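Local coordinates for conserved hypothetical protein (Staphylococcus aureus subsp. aureus, PDB 2AP3), which is of unknown function but belongs to a family of putative cell-wall binding lipoproteins and folds as an elongated bundle of helices, at residues 24-27 / 28-31; 40-43 / 44-48; 115-118 / 119-123; 187-190 / 191-195. All coordinates share one frame; numbering follows the deposited sequence.

Interaction 1 of 4, residues 24-27 / 28-31; sequences QVDK and IKDD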
loop_
_atom_site.group_PDB
_atom_site.type_symbol
_atom_site.label_atom_id
_atom_site.label_comp_id
_atom_site.label_asym_id
_atom_site.label_seq_id
_atom_site.Cartn_x
_atom_site.Cartn_y
_atom_site.Cartn_z
ATOM N N GLN A 24 -18.334 -5.279 9.158
ATOM C CA GLN A 24 -17.091 -5.070 9.892
ATOM C C GLN A 24 -15.940 -4.912 8.899
ATOM O O GLN A 24 -15.080 -4.045 9.076
ATOM C CB GLN A 24 -16.840 -6.205 10.882
ATOM C CG GLN A 24 -17.773 -6.150 12.092
ATOM C CD GLN A 24 -17.980 -7.501 12.775
ATOM O OE1 GLN A 24 -17.301 -8.486 12.472
ATOM N NE2 GLN A 24 -18.924 -7.543 13.718
ATOM N N VAL A 25 -15.962 -5.719 7.838
ATOM C CA VAL A 25 -14.938 -5.655 6.779
ATOM C C VAL A 25 -15.000 -4.340 6.003
ATOM O O VAL A 25 -13.965 -3.788 5.620
ATOM C CB VAL A 25 -15.008 -6.884 5.816
ATOM C CG1 VAL A 25 -14.032 -6.726 4.656
ATOM C CG2 VAL A 25 -14.708 -8.180 6.578
ATOM N N ASP A 26 -16.208 -3.823 5.788
ATOM C CA ASP A 26 -16.361 -2.557 5.066
ATOM C C ASP A 26 -16.052 -1.324 5.916
ATOM O O ASP A 26 -15.567 -0.320 5.383
ATOM C CB ASP A 26 -17.727 -2.457 4.378
ATOM C CG ASP A 26 -17.699 -2.978 2.946
ATOM O OD1 ASP A 26 -18.792 -3.204 2.381
ATOM O OD2 ASP A 26 -16.591 -3.158 2.377
ATOM N N LYS A 27 -16.301 -1.409 7.226
ATOM C CA LYS A 27 -15.948 -0.329 8.156
ATOM C C LYS A 27 -14.431 -0.165 8.178
ATOM O O LYS A 27 -13.909 0.945 8.138
ATOM C CB LYS A 27 -16.459 -0.629 9.569
ATOM C CG LYS A 27 -16.176 0.468 10.595
ATOM C CD LYS A 27 -17.221 1.573 10.528
ATOM C CE LYS A 27 -16.771 2.824 11.270
ATOM N NZ LYS A 27 -15.859 3.658 10.436
ATOM N N ILE A 28 -13.738 -1.293 8.238
ATOM C CA ILE A 28 -12.285 -1.309 8.194
ATOM C C ILE A 28 -11.775 -0.723 6.868
ATOM O O ILE A 28 -10.805 0.037 6.852
ATOM C CB ILE A 28 -11.749 -2.735 8.432
ATOM C CG1 ILE A 28 -12.010 -3.147 9.883
ATOM C CG2 ILE A 28 -10.262 -2.810 8.158
ATOM C CD1 ILE A 28 -11.848 -4.629 10.151
ATOM N N LYS A 29 -12.442 -1.057 5.767
ATOM C CA LYS A 29 -12.026 -0.575 4.458
ATOM C C LYS A 29 -12.250 0.933 4.352
ATOM O O LYS A 29 -11.414 1.651 3.788
ATOM C CB LYS A 29 -12.754 -1.328 3.345
ATOM C CG LYS A 29 -12.125 -1.177 1.964
ATOM C CD LYS A 29 -12.829 -2.052 0.944
ATOM C CE LYS A 29 -12.576 -1.576 -0.478
ATOM N NZ LYS A 29 -13.117 -0.201 -0.692
ATOM N N ASP A 30 -13.373 1.401 4.902
ATOM C CA ASP A 30 -13.677 2.834 4.995
ATOM C C ASP A 30 -12.580 3.600 5.722
ATOM O O ASP A 30 -12.139 4.648 5.253
ATOM C CB ASP A 30 -15.018 3.071 5.715
ATOM C CG ASP A 30 -16.218 2.569 4.919
ATOM O OD1 ASP A 30 -16.063 2.285 3.711
ATOM O OD2 ASP A 30 -17.316 2.460 5.512
ATOM N N ASP A 31 -12.149 3.060 6.861
ATOM C CA ASP A 31 -11.154 3.693 7.723
ATOM C C ASP A 31 -9.750 3.768 7.095
ATOM O O ASP A 31 -8.840 4.390 7.667
ATOM C CB ASP A 31 -11.111 2.989 9.092
ATOM C CG ASP A 31 -12.407 3.163 9.898
ATOM O OD1 ASP A 31 -12.527 2.532 10.973
ATOM O OD2 ASP A 31 -13.309 3.926 9.468
#
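Lys27 and Asp31 form an i/i+4 salt bridge on the surface of helix 10-30, near its C-terminal end, ahead of helix 33-50. The ammonium of Lys27 meets the carboxylate of Asp31 with NZ 2.7 Å from OD2, on the syn side and 16° out of the carboxylate plane. The lysine reaches it by curling forward along the helix: CG stands opposite the backbone N (chi1 -178°), and bends at chi2 and chi4 bring NZ to the next turn, so that the two side chains cross at a slant. The same pair is joined through the backbone, where Asp31 N donates to Lys27 O at 3.0 Å, the alpha-helical pattern that Ile28, Lys29 and Asp30 follow with Gln24, Val25 and Asp26. The helix is amphipathic and belongs to an elongated helical bundle, running with helix 109-150 and against helix 157-195. Its inner side carries Val25, which packs on Leu122 and Lys192, and Ile28, which touches Ser92, Asp95 and Tyr126. CG1 of Ile28 also lies 3.3 Å from Gln24 O, over the preceding turn. On the outer side the carboxylate of Asp30 sits close to a carbonyl, OD1 being 3.1 Å from Asp26 O; two acceptors face each other there without a bond. The Asp26 side chain lies beside that of Lys29, OD2 4.2 Å from CD, while its own long, weak ion pair is with Lys192.

Interaction 2 of 4, residues 40-43 / 44-48; sequences KKIA and ELDEK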
loop_
_atom_site.group_PDB
_atom_site.type_symbol
_atom_site.label_atom_id
_atom_site.label_comp_id
_atom_site.label_asym_id
_atom_site.label_seq_id
_atom_site.Cartn_x
_atom_site.Cartn_y
_atom_site.Cartn_z
ATOM N N LYS A 40 -2.084 10.852 -2.788
ATOM C CA LYS A 40 -2.097 12.181 -3.417
ATOM C C LYS A 40 -0.900 13.028 -2.988
ATOM O O LYS A 40 -0.283 13.706 -3.803
ATOM C CB LYS A 40 -3.399 12.910 -3.128
ATOM C CG LYS A 40 -4.574 12.295 -3.846
ATOM C CD LYS A 40 -5.854 13.020 -3.467
ATOM C CE LYS A 40 -7.079 12.262 -3.947
ATOM N NZ LYS A 40 -8.290 13.133 -3.791
ATOM N N LYS A 41 -0.563 12.972 -1.699
ATOM C CA LYS A 41 0.526 13.796 -1.178
ATOM C C LYS A 41 1.864 13.309 -1.748
ATOM O O LYS A 41 2.717 14.108 -2.122
ATOM C CB LYS A 41 0.541 13.736 0.346
ATOM C CG LYS A 41 -0.624 14.491 0.979
ATOM C CD LYS A 41 -0.420 15.990 0.996
ATOM C CE LYS A 41 -1.732 16.723 1.282
ATOM N NZ LYS A 41 -2.463 16.247 2.494
ATOM N N ILE A 42 2.038 11.994 -1.839
ATOM C CA ILE A 42 3.244 11.450 -2.441
ATOM C C ILE A 42 3.304 11.774 -3.934
ATOM O O ILE A 42 4.368 12.146 -4.449
ATOM C CB ILE A 42 3.400 9.946 -2.149
ATOM C CG1 ILE A 42 3.724 9.771 -0.656
ATOM C CG2 ILE A 42 4.537 9.328 -2.998
ATOM C CD1 ILE A 42 3.710 8.298 -0.244
ATOM N N ALA A 43 2.162 11.755 -4.601
ATOM C CA ALA A 43 2.150 12.150 -6.024
ATOM C C ALA A 43 2.597 13.608 -6.217
ATOM O O ALA A 43 3.359 13.924 -7.142
ATOM C CB ALA A 43 0.782 11.908 -6.657
ATOM N N GLU A 44 2.144 14.502 -5.340
ATOM C CA GLU A 44 2.597 15.886 -5.370
ATOM C C GLU A 44 4.109 15.958 -5.165
ATOM O O GLU A 44 4.803 16.689 -5.884
ATOM C CB GLU A 44 1.857 16.732 -4.339
ATOM C CG GLU A 44 0.342 16.820 -4.550
ATOM C CD GLU A 44 -0.074 17.801 -5.634
ATOM O OE1 GLU A 44 0.783 18.570 -6.110
ATOM O OE2 GLU A 44 -1.283 17.807 -5.992
ATOM N N LEU A 45 4.621 15.161 -4.218
ATOM C CA LEU A 45 6.054 15.140 -3.972
ATOM C C LEU A 45 6.842 14.606 -5.169
ATOM O O LEU A 45 7.915 15.124 -5.490
ATOM C CB LEU A 45 6.348 14.315 -2.713
ATOM C CG LEU A 45 5.999 15.051 -1.413
ATOM C CD1 LEU A 45 5.894 14.052 -0.252
ATOM C CD2 LEU A 45 7.010 16.152 -1.111
ATOM N N ASP A 46 6.258 13.624 -5.860
ATOM C CA ASP A 46 6.887 13.018 -7.051
ATOM C C ASP A 46 6.954 14.089 -8.153
ATOM O O ASP A 46 7.947 14.190 -8.873
ATOM C CB ASP A 46 6.062 11.826 -7.567
ATOM C CG ASP A 46 6.223 10.554 -6.723
ATOM O OD1 ASP A 46 7.207 10.457 -6.002
ATOM O OD2 ASP A 46 5.374 9.644 -6.843
ATOM N N GLU A 47 5.907 14.907 -8.266
ATOM C CA GLU A 47 5.927 15.968 -9.271
ATOM C C GLU A 47 6.956 17.043 -8.955
ATOM O O GLU A 47 7.655 17.518 -9.858
ATOM C CB GLU A 47 4.530 16.573 -9.466
ATOM C CG GLU A 47 3.590 15.636 -10.211
ATOM C CD GLU A 47 4.152 15.167 -11.556
ATOM O OE1 GLU A 47 4.440 16.032 -12.419
ATOM O OE2 GLU A 47 4.312 13.948 -11.747
ATOM N N LYS A 48 7.119 17.359 -7.668
ATOM C CA LYS A 48 8.120 18.339 -7.265
ATOM C C LYS A 48 9.532 17.821 -7.548
ATOM O O LYS A 48 10.385 18.571 -8.015
ATOM C CB LYS A 48 7.966 18.693 -5.789
ATOM C CG LYS A 48 6.891 19.723 -5.512
ATOM C CD LYS A 48 6.891 20.046 -4.026
ATOM C CE LYS A 48 5.741 20.943 -3.639
ATOM N NZ LYS A 48 4.372 20.350 -3.823
HETATM O O HOH W 1 -2.162 14.539 -5.916
#
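Ile42 and Asp46 meet one turn apart in helix 33-50, where the backbone is the close-packed part of the contact and most side chains radiate from it. Asp46 N donates to Ile42 O at 2.8 Å with a C=O...N angle of 162°, and the matching bonds from Glu44, Leu45 and Glu47 to Lys40, Lys41 and Ala43 make an unbroken alpha-helical set. Beside this bond the Asp46 carboxylate turns back toward the preceding turn (chi1 -76°), which leaves OD2 3.9 Å from CG2 of Ile42, a van der Waals approach of a polar atom to a methyl group. Leu45 bends over the backbone in the same manner, its CG 3.5 Å from Lys41 O. The inner side of the helix rests on helix 61-96: Leu45 touches Asp77 and Arg78, and Ile42 touches Glu81, in the side-by-side packing of helices that builds this bundle. Leu45 O also accepts a hydrogen bond from Asn74.

The outer side is looser, and a water joins it. CG of Glu44 approaches Lys40 O at 3.3 Å, and the water gives a hydrogen bond of 2.9 Å to that same Lys40 O; its second bond, to Glu44 OE2 at 3.4 Å, is weak. Lys40 O therefore accepts from both the Glu44 amide and the water. Glu47 turns its carboxylate to Lys50 in a salt bridge. Direct side-chain contact between the two segments is thus slight, so the cohesion of this turn probably comes mainly from its main-chain bonds, with charged groups on the exposed side or, like Glu47, paired with a nearby residue.

Interaction 3 of 4, residues 115-118 / 119-123; sequences VKQL and DDVLK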
loop_
_atom_site.group_PDB
_atom_site.type_symbol
_atom_site.label_atom_id
_atom_site.label_comp_id
_atom_site.label_asym_id
_atom_site.label_seq_id
_atom_site.Cartn_x
_atom_site.Cartn_y
_atom_site.Cartn_z
ATOM N N VAL A 115 -16.554 -17.904 3.769
ATOM C CA VAL A 115 -16.150 -16.844 4.707
ATOM C C VAL A 115 -14.695 -17.001 5.138
ATOM O O VAL A 115 -13.937 -16.021 5.133
ATOM C CB VAL A 115 -17.110 -16.768 5.924
ATOM C CG1 VAL A 115 -16.541 -15.879 7.049
ATOM C CG2 VAL A 115 -18.471 -16.262 5.474
ATOM N N LYS A 116 -14.307 -18.225 5.490
ATOM C CA LYS A 116 -12.935 -18.522 5.863
ATOM C C LYS A 116 -11.993 -18.171 4.710
ATOM O O LYS A 116 -10.886 -17.690 4.939
ATOM C CB LYS A 116 -12.780 -19.986 6.285
ATOM C CG LYS A 116 -13.462 -20.290 7.616
ATOM C CD LYS A 116 -13.127 -21.671 8.158
ATOM C CE LYS A 116 -13.748 -21.859 9.543
ATOM N NZ LYS A 116 -13.642 -23.261 10.061
ATOM N N GLN A 117 -12.463 -18.373 3.479
ATOM C CA GLN A 117 -11.675 -18.068 2.285
ATOM C C GLN A 117 -11.506 -16.556 2.101
ATOM O O GLN A 117 -10.415 -16.095 1.764
ATOM C CB GLN A 117 -12.285 -18.737 1.036
ATOM C CG GLN A 117 -11.676 -18.324 -0.310
ATOM C CD GLN A 117 -10.209 -18.685 -0.456
ATOM O OE1 GLN A 117 -9.676 -19.516 0.288
ATOM N NE2 GLN A 117 -9.547 -18.072 -1.441
ATOM N N LEU A 118 -12.574 -15.793 2.324
ATOM C CA LEU A 118 -12.465 -14.332 2.305
ATOM C C LEU A 118 -11.468 -13.847 3.359
ATOM O O LEU A 118 -10.631 -12.975 3.066
ATOM C CB LEU A 118 -13.831 -13.666 2.491
ATOM C CG LEU A 118 -13.871 -12.132 2.599
ATOM C CD1 LEU A 118 -13.210 -11.419 1.388
ATOM C CD2 LEU A 118 -15.303 -11.695 2.764
ATOM N N ASP A 119 -11.548 -14.412 4.567
ATOM C CA ASP A 119 -10.594 -14.107 5.650
ATOM C C ASP A 119 -9.158 -14.420 5.283
ATOM O O ASP A 119 -8.234 -13.702 5.661
ATOM C CB ASP A 119 -10.926 -14.888 6.922
ATOM C CG ASP A 119 -11.912 -14.182 7.803
ATOM O OD1 ASP A 119 -12.152 -12.966 7.609
ATOM O OD2 ASP A 119 -12.464 -14.867 8.705
ATOM N N ASP A 120 -8.965 -15.513 4.562
ATOM C CA ASP A 120 -7.628 -15.901 4.157
ATOM C C ASP A 120 -7.052 -14.958 3.117
ATOM O O ASP A 120 -5.858 -14.709 3.120
ATOM C CB ASP A 120 -7.612 -17.340 3.642
ATOM C CG ASP A 120 -7.868 -18.349 4.740
ATOM O OD1 ASP A 120 -7.622 -18.045 5.928
ATOM O OD2 ASP A 120 -8.305 -19.467 4.410
ATOM N N VAL A 121 -7.908 -14.457 2.230
ATOM C CA VAL A 121 -7.488 -13.512 1.205
ATOM C C VAL A 121 -7.199 -12.156 1.833
ATOM O O VAL A 121 -6.247 -11.491 1.432
ATOM C CB VAL A 121 -8.507 -13.430 0.029
ATOM C CG1 VAL A 121 -8.081 -12.407 -1.036
ATOM C CG2 VAL A 121 -8.623 -14.805 -0.617
ATOM N N LEU A 122 -7.989 -11.775 2.838
ATOM C CA LEU A 122 -7.703 -10.552 3.586
ATOM C C LEU A 122 -6.374 -10.675 4.338
ATOM O O LEU A 122 -5.575 -9.729 4.347
ATOM C CB LEU A 122 -8.866 -10.187 4.522
ATOM C CG LEU A 122 -10.097 -9.609 3.819
ATOM C CD1 LEU A 122 -11.359 -9.772 4.676
ATOM C CD2 LEU A 122 -9.915 -8.137 3.462
ATOM N N LYS A 123 -6.113 -11.841 4.934
ATOM C CA LYS A 123 -4.792 -12.137 5.507
ATOM C C LYS A 123 -3.669 -11.981 4.468
ATOM O O LYS A 123 -2.636 -11.383 4.751
ATOM C CB LYS A 123 -4.756 -13.547 6.135
ATOM C CG LYS A 123 -5.453 -13.602 7.477
ATOM C CD LYS A 123 -6.007 -14.981 7.812
ATOM C CE LYS A 123 -6.900 -14.887 9.038
ATOM N NZ LYS A 123 -7.571 -16.167 9.411
HETATM O O HOH W 2 -9.813 -20.761 2.654
#
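Gln117 swings its CG opposite the backbone N (chi1 171°) and then bends at chi2 (63°), which carries the amide along the helix to Val121, one turn later. The valine answers with CG2, placed beside its own backbone N, and NE2 of Gln117 comes to 3.5 Å from that methyl. The same CG2 is pressed against the main chain of the glutamine, 3.2 Å from Gln117 O, which also accepts the Val121 amide. The amide end of Gln117 is held at both atoms: NE2 bonds to Glu191 of helix 157-195, and OE1 accepts a hydrogen bond from a water at 2.7 Å. That water donates equally closely to Asp120 OD2, linking two side chains whose nearest oxygens are 4.3 Å apart and could not bond directly.

The helix is amphipathic, and its apolar residues face three other helices of the bundle. Leu118 and Leu122 meet at a slant, CG of the first 4.0 Å from CD1 of the second; around them Leu118 packs on Tyr21 and Lys192, and Leu122 on Tyr21, Val25 and Phe96. Val121 turns to Val188 of helix 157-195. The polar side is less enclosed. Asp120 brings its carboxylate back over the previous turn, OD2 3.2 Å from Lys116 O with no bond between these acceptors, and Lys123 pairs with OD1 only at long range, NZ being 4.0 Å away. Asp119, by contrast, hands OD1 to the hydroxyl of Tyr21 from helix 10-30, so a carboxylate joins two helices beside the leucine pair.

Interaction 4 of 4, residues 187-190 / 191-195; sequences KVQK and EKQDV. Unlike the reference sequence in segment 187-190: Gln189 (reference Gly).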
loop_
_atom_site.group_PDB
_atom_site.type_symbol
_atom_site.label_atom_id
_atom_site.label_comp_id
_atom_site.label_asym_id
_atom_site.label_seq_id
_atom_site.Cartn_x
_atom_site.Cartn_y
_atom_site.Cartn_z
ATOM N N LYS A 187 -8.859 -9.887 -5.788
ATOM C CA LYS A 187 -9.306 -11.168 -5.258
ATOM C C LYS A 187 -10.187 -10.968 -4.021
ATOM O O LYS A 187 -11.137 -11.735 -3.804
ATOM C CB LYS A 187 -8.116 -12.072 -4.941
ATOM C CG LYS A 187 -8.482 -13.541 -4.709
ATOM C CD LYS A 187 -7.253 -14.349 -4.327
ATOM C CE LYS A 187 -7.586 -15.825 -4.184
ATOM N NZ LYS A 187 -6.337 -16.645 -4.179
ATOM N N VAL A 188 -9.883 -9.946 -3.217
ATOM C CA VAL A 188 -10.728 -9.612 -2.061
ATOM C C VAL A 188 -12.172 -9.375 -2.509
ATOM O O VAL A 188 -13.102 -9.959 -1.945
ATOM C CB VAL A 188 -10.165 -8.424 -1.224
ATOM C CG1 VAL A 188 -11.210 -7.893 -0.229
ATOM C CG2 VAL A 188 -8.931 -8.870 -0.471
ATOM N N GLN A 189 -12.359 -8.553 -3.536
ATOM C CA GLN A 189 -13.707 -8.342 -4.057
ATOM C C GLN A 189 -14.355 -9.611 -4.635
ATOM O O GLN A 189 -15.554 -9.814 -4.442
ATOM C CB GLN A 189 -13.778 -7.177 -5.044
ATOM C CG GLN A 189 -15.189 -6.925 -5.609
ATOM C CD GLN A 189 -16.266 -6.800 -4.531
ATOM O OE1 GLN A 189 -17.112 -7.684 -4.385
ATOM N NE2 GLN A 189 -16.240 -5.700 -3.777
ATOM N N LYS A 190 -13.590 -10.455 -5.330
ATOM C CA LYS A 190 -14.163 -11.710 -5.852
ATOM C C LYS A 190 -14.735 -12.601 -4.740
ATOM O O LYS A 190 -15.816 -13.186 -4.898
ATOM C CB LYS A 190 -13.173 -12.490 -6.742
ATOM C CG LYS A 190 -12.266 -13.484 -6.006
ATOM C CD LYS A 190 -11.663 -14.521 -6.937
ATOM C CE LYS A 190 -11.115 -15.694 -6.137
ATOM N NZ LYS A 190 -10.574 -16.785 -7.003
ATOM N N GLU A 191 -14.017 -12.696 -3.621
ATOM C CA GLU A 191 -14.459 -13.532 -2.511
ATOM C C GLU A 191 -15.685 -12.938 -1.843
ATOM O O GLU A 191 -16.559 -13.674 -1.376
ATOM C CB GLU A 191 -13.335 -13.763 -1.494
ATOM C CG GLU A 191 -12.077 -14.428 -2.078
ATOM C CD GLU A 191 -12.302 -15.835 -2.614
ATOM O OE1 GLU A 191 -11.337 -16.421 -3.153
ATOM O OE2 GLU A 191 -13.426 -16.375 -2.492
ATOM N N LYS A 192 -15.758 -11.607 -1.824
ATOM C CA LYS A 192 -16.924 -10.900 -1.286
ATOM C C LYS A 192 -18.183 -11.196 -2.085
ATOM O O LYS A 192 -19.255 -11.386 -1.499
ATOM C CB LYS A 192 -16.678 -9.393 -1.243
ATOM C CG LYS A 192 -15.830 -8.950 -0.067
ATOM C CD LYS A 192 -15.541 -7.463 -0.161
ATOM C CE LYS A 192 -14.663 -6.999 0.979
ATOM N NZ LYS A 192 -14.358 -5.535 0.893
ATOM N N GLN A 193 -18.052 -11.225 -3.414
ATOM C CA GLN A 193 -19.167 -11.533 -4.316
ATOM C C GLN A 193 -19.730 -12.931 -4.045
ATOM O O GLN A 193 -20.950 -13.108 -3.956
ATOM C CB GLN A 193 -18.729 -11.424 -5.778
ATOM C CG GLN A 193 -18.824 -10.020 -6.385
ATOM C CD GLN A 193 -18.579 -10.031 -7.891
ATOM O OE1 GLN A 193 -17.492 -10.378 -8.349
ATOM N NE2 GLN A 193 -19.595 -9.651 -8.664
ATOM N N ASP A 194 -18.836 -13.912 -3.889
ATOM C CA ASP A 194 -19.237 -15.289 -3.552
ATOM C C ASP A 194 -19.893 -15.388 -2.182
ATOM O O ASP A 194 -20.948 -16.013 -2.040
ATOM C CB ASP A 194 -18.035 -16.237 -3.605
ATOM C CG ASP A 194 -17.702 -16.689 -5.015
ATOM O OD1 ASP A 194 -18.182 -16.068 -5.990
ATOM O OD2 ASP A 194 -16.950 -17.680 -5.144
ATOM N N VAL A 195 -19.263 -14.775 -1.180
ATOM C CA VAL A 195 -19.754 -14.804 0.197
ATOM C C VAL A 195 -21.148 -14.175 0.277
ATOM O O VAL A 195 -22.037 -14.679 0.971
ATOM C CB VAL A 195 -18.766 -14.098 1.165
ATOM C CG1 VAL A 195 -19.417 -13.811 2.499
ATOM C CG2 VAL A 195 -17.518 -14.947 1.367
#
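Lys190 and Glu191 run alongside each other and point the same way, so the nearest approach is made by a methylene: CE of Lys190 lies 3.1 Å from Glu191 OE1, whereas its NZ is 3.9 Å from that oxygen, a long salt bridge. CG of Lys190 lies between the backbone N and the carbonyl carbon (chi1 89°), and the chain then extends parallel to the glutamate. Lys187 also lies beside Glu191, with CE 3.9 Å from OE1. Two lysines thus border one buried carboxylate, which probably favours its negative charge. Glu191 bends at chi2, and CG sits 3.3 Å from Lys187 O, the carbonyl that accepts the Glu191 amide.

What positions the carboxylate further is Gln117 of helix 109-150, the second partner of OE1, in a tie between two helices of the bundle. The apolar part of Glu191 packs there on Leu118 and Val121. Within its own helix, Val188 rests CG1 3.8 Å from CE of Lys192. That lysine is extended and carries its ammonium toward helix 10-30, where it touches Lys29. Farther round, Gln189, which replaces the glycine of the reference sequence, crosses Gln193 at about a right angle, the amide planes turned 77° apart. Its OE1 lies 3.5 Å from Gln193 CG and 3.6 Å from Lys192 CB, so this glutamine meets the aliphatic carbons of Lys192 and Gln193 and not the Gln193 amide.

From the N terminus, interaction 1 comes first, near the end of helix 10-30, and interaction 2 follows on helix 33-50; interactions 3 and 4 lie on helices 109-150 and 157-195. Each joins two adjoining segments of one helix, residues mostly a turn apart, so none closes a long loop, and the four run in series without nesting or crossing. In space three of them converge. Interactions 3 and 4 have centres about 9 Å apart, and interaction 1 lies about 15 Å from each, touching both: Val25 CG1 is 3.7 Å from Lys192 CE and 4.1 Å from Leu122 CD1. Together they tie three helices. Interaction 2 stands apart, its nearest atoms about 13 Å from interaction 1.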